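PDB 3H6E: carbohydrate kinase, FGGY from Novosphingobium aromaticivorans, which probably phosphorylates a sugar substrate as a kinase of the FGGY carbohydrate kinase family. Local coordinates for residues V75-G80 and L94-S99. Residues are numbered along the deposited sequence; the frame is centred on the assembly and turned at random.
Sequences VGHGAG and LDYEQS
Tyr96 meets His77, Gly78 and Ala79 with the CD2/CE2 side of its ring and its CB. The apolar part is the contact of Ala79 CB with Tyr96 CD2, 3.4 Å apart. With chi1 at 69°, the tyrosine ring is folded over its own backbone, which brings CD2 and CE2 up to Gly78 and Ala79. Ala79 O makes a van der Waals contact with the Tyr96 CB methylene at 3.3 Å. Gly78 O lies 3.5 Å from Tyr96 CD2.

The His77 and Tyr96 rings meet obliquely, with planes at 65° and centroids 5.6 Å apart. His77 ND1 lies at the edge of the tyrosine ring, 3.7 Å from Tyr96 CE2.

His77 ND1 also donates to Gly78 O at 2.6 Å. The bond is bent (136°), with the acceptor somewhat out of the imidazole plane, and probably helps hold the ring's rotation. An alanine in place of His77 would probably leave Gly78 O without this donor and open a gap beside the Tyr96 ring edge. Asp95 OD1 accepts from Glu97 N at 2.7 Å, forming an Asx turn within a type I beta turn. Lys15 forms a salt bridge with Asp95 OD1 and a cation-pi contact with Tyr96.

The contact joins the loop leaving strand 71-76, in the mixed sheet of the N-terminal actin-like ATPase domain of FGGY kinases, to the loop before helix 102-109.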
# COMPACT_ATOMS: atom_id res chain seq x y z
N VAL A 75 8.83 9.97 -0.76
CA VAL A 75 7.87 8.88 -0.64
C VAL A 75 8.18 8.06 0.61
O VAL A 75 9.33 7.68 0.84
CB VAL A 75 7.93 7.94 -1.86
CG1 VAL A 75 6.99 6.76 -1.66
CG2 VAL A 75 7.58 8.69 -3.13
N GLY A 76 7.16 7.80 1.42
CA GLY A 76 7.36 7.08 2.66
C GLY A 76 6.33 6.00 2.90
O GLY A 76 5.16 6.14 2.57
N HIS A 77 6.78 4.89 3.48
CA HIS A 77 5.87 3.86 3.93
C HIS A 77 4.97 4.44 5.02
O HIS A 77 5.30 5.46 5.64
CB HIS A 77 6.65 2.66 4.46
CG HIS A 77 7.28 2.90 5.80
ND1 HIS A 77 6.59 2.74 6.98
CD2 HIS A 77 8.53 3.29 6.15
CE1 HIS A 77 7.39 3.02 8.00
NE2 HIS A 77 8.57 3.35 7.52
N GLY A 78 3.83 3.80 5.24
CA GLY A 78 2.88 4.28 6.23
C GLY A 78 3.16 3.78 7.64
O GLY A 78 4.15 3.08 7.88
N ALA A 79 2.27 4.13 8.56
CA ALA A 79 2.41 3.73 9.96
C ALA A 79 3.73 4.24 10.53
O ALA A 79 4.32 3.63 11.42
CB ALA A 79 2.32 2.22 10.09
N GLY A 80 4.19 5.38 10.01
CA GLY A 80 5.38 6.04 10.50
C GLY A 80 5.10 7.48 10.86
O GLY A 80 4.56 8.24 10.05
N LEU A 94 9.24 5.30 15.90
CA LEU A 94 9.09 3.89 16.25
C LEU A 94 8.93 3.05 14.99
O LEU A 94 8.32 3.49 14.01
CB LEU A 94 7.87 3.70 17.15
CG LEU A 94 7.94 4.17 18.60
CD1 LEU A 94 8.50 5.58 18.70
CD2 LEU A 94 6.55 4.10 19.25
N ASP A 95 9.50 1.85 15.02
CA ASP A 95 9.23 0.84 14.00
C ASP A 95 7.81 0.36 14.23
O ASP A 95 7.47 -0.02 15.35
CB ASP A 95 10.22 -0.32 14.15
CG ASP A 95 10.15 -1.31 13.01
OD1 ASP A 95 9.04 -1.82 12.72
OD2 ASP A 95 11.20 -1.60 12.41
N TYR A 96 6.96 0.40 13.20
CA TYR A 96 5.57 0.02 13.42
C TYR A 96 5.42 -1.45 13.80
O TYR A 96 4.37 -1.87 14.29
CB TYR A 96 4.65 0.43 12.25
CG TYR A 96 4.83 -0.32 10.94
CD1 TYR A 96 4.63 -1.69 10.86
CD2 TYR A 96 5.15 0.37 9.77
CE1 TYR A 96 4.77 -2.37 9.65
CE2 TYR A 96 5.29 -0.30 8.57
CZ TYR A 96 5.10 -1.66 8.51
OH TYR A 96 5.25 -2.32 7.31
N GLU A 97 6.48 -2.22 13.58
CA GLU A 97 6.47 -3.62 13.98
C GLU A 97 6.87 -3.79 15.44
O GLU A 97 6.77 -4.89 16.00
CB GLU A 97 7.38 -4.46 13.08
CG GLU A 97 6.94 -4.51 11.63
CD GLU A 97 7.34 -5.80 10.94
OE1 GLU A 97 8.02 -5.73 9.89
OE2 GLU A 97 6.96 -6.89 11.43
N GLN A 98 7.31 -2.70 16.07
CA GLN A 98 7.63 -2.74 17.50
C GLN A 98 6.39 -3.03 18.32
O GLN A 98 5.35 -2.39 18.15
CB GLN A 98 8.27 -1.43 17.97
CG GLN A 98 8.27 -1.25 19.49
CD GLN A 98 9.05 -2.34 20.22
OE1 GLN A 98 10.07 -2.82 19.73
NE2 GLN A 98 8.57 -2.72 21.40
N SER A 99 6.51 -4.00 19.22
CA SER A 99 5.42 -4.38 20.10
C SER A 99 5.01 -3.21 21.00
O SER A 99 5.82 -2.35 21.33
CB SER A 99 5.84 -5.57 20.96
OG SER A 99 4.79 -5.97 21.81